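Local atomic coordinates of Aac(6')-Ih protein (Acinetobacter baumannii, PDB entry 4E8O), a protein that probably transfers an acetyl group from acetyl coenzyme A to the 6'-amino group of aminoglycoside antibiotics, a modification that confers resistance to them. Residues Leu32-Pro44 with Thr72-Arg84. Sequence-based numbering, arbitrary orientation.
Sequences LSDWLALRCLLWP and TQQAIAMLEASIR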
loop_
_atom_site.group_PDB
_atom_site.type_symbol
_atom_site.label_atom_id
_atom_site.label_comp_id
_atom_site.label_asym_id
_atom_site.label_seq_id
_atom_site.Cartn_x
_atom_site.Cartn_y
_atom_site.Cartn_z
ATOM N N LEU B 32 7.431 27.322 -0.283
ATOM C CA LEU B 32 6.124 26.677 -0.399
ATOM C C LEU B 32 5.389 27.033 -1.695
ATOM O O LEU B 32 4.707 26.189 -2.285
ATOM C CB LEU B 32 5.256 27.013 0.818
ATOM C CG LEU B 32 5.704 26.398 2.147
ATOM C CD1 LEU B 32 4.993 27.053 3.318
ATOM C CD2 LEU B 32 5.464 24.900 2.157
ATOM N N SER B 33 5.535 28.279 -2.136
ATOM C CA SER B 33 4.900 28.740 -3.370
ATOM C C SER B 33 5.455 28.035 -4.613
ATOM O O SER B 33 4.690 27.606 -5.482
ATOM C CB SER B 33 5.044 30.256 -3.507
ATOM O OG SER B 33 4.571 30.694 -4.764
ATOM N N ASP B 34 6.779 27.909 -4.696
ATOM C CA ASP B 34 7.397 27.175 -5.802
ATOM C C ASP B 34 6.966 25.710 -5.798
ATOM O O ASP B 34 6.793 25.099 -6.855
ATOM C CB ASP B 34 8.922 27.249 -5.718
ATOM C CG ASP B 34 9.456 28.646 -5.937
ATOM O OD1 ASP B 34 8.816 29.433 -6.673
ATOM O OD2 ASP B 34 10.528 28.953 -5.374
ATOM N N TRP B 35 6.813 25.154 -4.598
ATOM C CA TRP B 35 6.406 23.765 -4.420
ATOM C C TRP B 35 4.954 23.591 -4.840
ATOM O O TRP B 35 4.615 22.637 -5.542
ATOM C CB TRP B 35 6.590 23.353 -2.955
ATOM C CG TRP B 35 6.315 21.896 -2.663
ATOM C CD1 TRP B 35 6.121 20.892 -3.571
ATOM C CD2 TRP B 35 6.200 21.291 -1.367
ATOM N NE1 TRP B 35 5.893 19.705 -2.917
ATOM C CE2 TRP B 35 5.939 19.922 -1.565
ATOM C CE3 TRP B 35 6.301 21.776 -0.059
ATOM C CZ2 TRP B 35 5.770 19.031 -0.502
ATOM C CZ3 TRP B 35 6.136 20.895 0.992
ATOM C CH2 TRP B 35 5.873 19.536 0.766
ATOM N N LEU B 36 4.105 24.525 -4.416
ATOM C CA LEU B 36 2.675 24.490 -4.732
ATOM C C LEU B 36 2.421 24.591 -6.232
ATOM O O LEU B 36 1.606 23.846 -6.782
ATOM C CB LEU B 36 1.946 25.626 -4.006
ATOM C CG LEU B 36 0.456 25.802 -4.306
ATOM C CD1 LEU B 36 -0.311 24.592 -3.833
ATOM C CD2 LEU B 36 -0.102 27.064 -3.664
ATOM N N ALA B 37 3.122 25.514 -6.885
ATOM C CA ALA B 37 2.957 25.752 -8.315
ATOM C C ALA B 37 3.194 24.503 -9.166
ATOM O O ALA B 37 2.495 24.285 -10.156
ATOM C CB ALA B 37 3.866 26.889 -8.767
ATOM N N LEU B 38 4.183 23.699 -8.788
ATOM C CA LEU B 38 4.464 22.447 -9.484
ATOM C C LEU B 38 3.550 21.325 -9.002
ATOM O O LEU B 38 3.106 20.494 -9.796
ATOM C CB LEU B 38 5.929 22.043 -9.304
ATOM C CG LEU B 38 6.957 22.975 -9.944
ATOM C CD1 LEU B 38 8.365 22.473 -9.698
ATOM C CD2 LEU B 38 6.693 23.083 -11.428
ATOM N N ARG B 39 3.275 21.311 -7.699
ATOM C CA ARG B 39 2.428 20.290 -7.092
ATOM C C ARG B 39 1.021 20.314 -7.672
ATOM O O ARG B 39 0.387 19.267 -7.811
ATOM C CB ARG B 39 2.359 20.494 -5.573
ATOM C CG ARG B 39 2.073 19.235 -4.779
ATOM C CD ARG B 39 2.206 19.491 -3.283
ATOM N NE ARG B 39 2.339 18.251 -2.526
ATOM C CZ ARG B 39 1.378 17.720 -1.779
ATOM N NH1 ARG B 39 0.201 18.321 -1.672
ATOM N NH2 ARG B 39 1.597 16.582 -1.130
ATOM N N CYS B 40 0.531 21.503 -8.011
ATOM C CA CYS B 40 -0.823 21.628 -8.552
ATOM C C CYS B 40 -0.905 21.153 -10.001
ATOM O O CYS B 40 -1.989 20.839 -10.498
ATOM C CB CYS B 40 -1.340 23.065 -8.423
ATOM S SG CYS B 40 -0.713 24.228 -9.663
ATOM N N LEU B 41 0.242 21.100 -10.676
ATOM C CA LEU B 41 0.301 20.554 -12.029
ATOM C C LEU B 41 0.257 19.033 -11.957
ATOM O O LEU B 41 -0.389 18.378 -12.777
ATOM C CB LEU B 41 1.577 20.997 -12.739
ATOM C CG LEU B 41 1.891 22.489 -12.803
ATOM C CD1 LEU B 41 3.117 22.707 -13.648
ATOM C CD2 LEU B 41 0.726 23.279 -13.360
ATOM N N LEU B 42 0.952 18.481 -10.966
ATOM C CA LEU B 42 0.987 17.039 -10.756
ATOM C C LEU B 42 -0.363 16.561 -10.242
ATOM O O LEU B 42 -1.003 15.701 -10.852
ATOM C CB LEU B 42 2.096 16.672 -9.764
ATOM C CG LEU B 42 2.374 15.187 -9.512
ATOM C CD1 LEU B 42 2.655 14.467 -10.820
ATOM C CD2 LEU B 42 3.543 15.004 -8.551
ATOM N N TRP B 43 -0.792 17.132 -9.120
ATOM C CA TRP B 43 -2.074 16.787 -8.522
ATOM C C TRP B 43 -2.952 18.026 -8.391
ATOM O O TRP B 43 -2.904 18.717 -7.373
ATOM C CB TRP B 43 -1.870 16.152 -7.141
ATOM C CG TRP B 43 -0.925 14.977 -7.118
ATOM C CD1 TRP B 43 -1.010 13.831 -7.866
ATOM C CD2 TRP B 43 0.231 14.821 -6.278
ATOM N NE1 TRP B 43 0.032 12.985 -7.551
ATOM C CE2 TRP B 43 0.804 13.569 -6.578
ATOM C CE3 TRP B 43 0.836 15.625 -5.307
ATOM C CZ2 TRP B 43 1.955 13.101 -5.938
ATOM C CZ3 TRP B 43 1.978 15.160 -4.673
ATOM C CH2 TRP B 43 2.527 13.910 -4.991
ATOM N N PRO B 44 -3.754 18.319 -9.428
ATOM C CA PRO B 44 -4.691 19.447 -9.350
ATOM C C PRO B 44 -5.664 19.291 -8.183
ATOM O O PRO B 44 -6.409 18.311 -8.138
ATOM C CB PRO B 44 -5.448 19.360 -10.681
ATOM C CG PRO B 44 -4.488 18.697 -11.613
ATOM C CD PRO B 44 -3.737 17.702 -10.767
ATOM N N THR B 72 18.232 30.960 -12.772
ATOM C CA THR B 72 17.332 32.094 -12.618
ATOM C C THR B 72 16.316 31.859 -11.502
ATOM O O THR B 72 15.299 32.554 -11.418
ATOM C CB THR B 72 16.598 32.388 -13.944
ATOM O OG1 THR B 72 15.189 32.216 -13.764
ATOM C CG2 THR B 72 17.080 31.444 -15.045
ATOM N N GLN B 73 16.613 30.883 -10.647
ATOM C CA GLN B 73 15.746 30.498 -9.534
ATOM C C GLN B 73 14.351 30.076 -9.976
ATOM O O GLN B 73 13.375 30.331 -9.271
ATOM C CB GLN B 73 15.635 31.618 -8.491
ATOM C CG GLN B 73 16.788 31.707 -7.506
ATOM C CD GLN B 73 16.445 32.578 -6.306
ATOM O OE1 GLN B 73 15.391 33.218 -6.272
ATOM N NE2 GLN B 73 17.326 32.598 -5.314
ATOM N N GLN B 74 14.250 29.440 -11.139
ATOM C CA GLN B 74 12.977 28.867 -11.561
ATOM C C GLN B 74 12.867 27.424 -11.083
ATOM O O GLN B 74 13.739 26.601 -11.369
ATOM C CB GLN B 74 12.810 28.922 -13.083
ATOM C CG GLN B 74 12.798 30.323 -13.671
ATOM C CD GLN B 74 11.763 31.228 -13.033
ATOM O OE1 GLN B 74 12.098 32.264 -12.458
ATOM N NE2 GLN B 74 10.497 30.845 -13.138
ATOM N N ALA B 75 11.803 27.117 -10.347
ATOM C CA ALA B 75 11.552 25.744 -9.930
ATOM C C ALA B 75 10.976 24.975 -11.111
ATOM O O ALA B 75 9.887 25.299 -11.595
ATOM C CB ALA B 75 10.598 25.706 -8.753
ATOM N N ILE B 76 11.708 23.964 -11.578
ATOM C CA ILE B 76 11.320 23.246 -12.790
ATOM C C ILE B 76 10.976 21.776 -12.560
ATOM O O ILE B 76 10.517 21.096 -13.480
ATOM C CB ILE B 76 12.383 23.395 -13.924
ATOM C CG1 ILE B 76 13.788 23.009 -13.440
ATOM C CG2 ILE B 76 12.385 24.813 -14.470
ATOM C CD1 ILE B 76 14.105 21.519 -13.526
ATOM N N ALA B 77 11.201 21.289 -11.341
ATOM C CA ALA B 77 10.900 19.900 -10.996
ATOM C C ALA B 77 10.725 19.711 -9.493
ATOM O O ALA B 77 11.288 20.467 -8.697
ATOM C CB ALA B 77 11.987 18.971 -11.518
ATOM N N MET B 78 9.952 18.696 -9.111
ATOM C CA MET B 78 9.745 18.357 -7.703
ATOM C C MET B 78 9.636 16.851 -7.526
ATOM O O MET B 78 9.257 16.140 -8.456
ATOM C CB MET B 78 8.467 19.006 -7.166
ATOM C CG MET B 78 7.220 18.652 -7.961
ATOM S SD MET B 78 5.701 18.677 -6.980
ATOM C CE MET B 78 5.719 17.017 -6.307
ATOM N N LEU B 79 9.960 16.377 -6.326
ATOM C CA LEU B 79 9.796 14.974 -5.969
ATOM C C LEU B 79 9.323 14.887 -4.524
ATOM O O LEU B 79 9.726 15.693 -3.678
ATOM C CB LEU B 79 11.122 14.220 -6.125
ATOM C CG LEU B 79 11.159 12.744 -5.709
ATOM C CD1 LEU B 79 12.161 11.979 -6.549
ATOM C CD2 LEU B 79 11.509 12.594 -4.240
ATOM N N GLU B 80 8.473 13.907 -4.240
ATOM C CA GLU B 80 8.097 13.609 -2.868
ATOM C C GLU B 80 8.277 12.116 -2.638
ATOM O O GLU B 80 7.939 11.305 -3.497
ATOM C CB GLU B 80 6.649 14.048 -2.592
ATOM C CG GLU B 80 6.412 15.537 -2.845
ATOM C CD GLU B 80 5.007 16.002 -2.501
ATOM O OE1 GLU B 80 4.302 15.314 -1.725
ATOM O OE2 GLU B 80 4.605 17.074 -3.008
ATOM N N ALA B 81 8.818 11.745 -1.485
ATOM C CA ALA B 81 9.011 10.332 -1.188
ATOM C C ALA B 81 8.765 10.097 0.284
ATOM O O ALA B 81 8.753 11.043 1.076
ATOM C CB ALA B 81 10.414 9.879 -1.580
ATOM N N SER B 82 8.566 8.834 0.652
ATOM C CA SER B 82 8.348 8.485 2.047
ATOM C C SER B 82 9.065 7.192 2.389
ATOM O O SER B 82 9.482 6.444 1.498
ATOM C CB SER B 82 6.859 8.318 2.329
ATOM O OG SER B 82 6.300 7.293 1.523
ATOM N N ILE B 83 9.221 6.942 3.686
ATOM C CA ILE B 83 9.658 5.642 4.166
ATOM C C ILE B 83 8.411 4.914 4.657
ATOM O O ILE B 83 7.653 5.460 5.462
ATOM C CB ILE B 83 10.661 5.762 5.328
ATOM C CG1 ILE B 83 11.842 6.665 4.946
ATOM C CG2 ILE B 83 11.138 4.379 5.749
ATOM C CD1 ILE B 83 12.678 6.151 3.779
ATOM N N ARG B 84 8.190 3.695 4.167
ATOM C CA ARG B 84 6.988 2.927 4.508
ATOM C C ARG B 84 7.348 1.742 5.384
ATOM O O ARG B 84 8.282 1.003 5.068
ATOM C CB ARG B 84 6.304 2.407 3.243
ATOM C CG ARG B 84 5.869 3.473 2.258
ATOM C CD ARG B 84 4.846 4.408 2.867
ATOM N NE ARG B 84 4.169 5.209 1.847
ATOM C CZ ARG B 84 3.078 4.816 1.196
ATOM N NH1 ARG B 84 2.533 3.631 1.457
ATOM N NH2 ARG B 84 2.525 5.609 0.289
#
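Asp34 meets Ala75 where helix 32-42, the first helix of this GNAT fold, crosses strand 75-84 of the mixed sheet at 77°. The small Ala75 lets the helix come close, its CB 3.8 Å from Asp34 CB, while the Asp34 carboxylate turns to the hydroxyl of Tyr69. The next residue, Trp35, supplies both a hydrophobic ring and a single N-H: the ring edge faces Met78 SD in a Met-aromatic contact, and NE1 donates to Glu80 OE2 at 2.9 Å, a bent bond that reaches the oxygen from above the carboxylate plane. Leu38, a buried, branched apolar side chain, points at the strand, fits its CD1 methyl against the backbone at Ala77 N (3.5 Å) and sets CB beside Met78 CG. Arg39 points its CG anti to the backbone N (chi1 -154°) and extends to NE, which brings the guanidinium edge to Glu80. Side-on, nearly coplanar with the carboxylate, it forms a two-bond salt bridge through both syn lone pairs. Arg39 NH1 has further partners in His50 and Glu53, so the buried guanidinium is shared between two acids. Leu42 CD2 packs on the terminal methyl of Met78, 3.7 Å from CE. Past the helix end, the Trp43 ring stands with its edge, at CE3, over one guanidinium face and also turns its edge to the carboxylate. Glu80 OE2 thus accepts two N-H groups, the straighter and shorter from Arg39 NE at 2.6 Å.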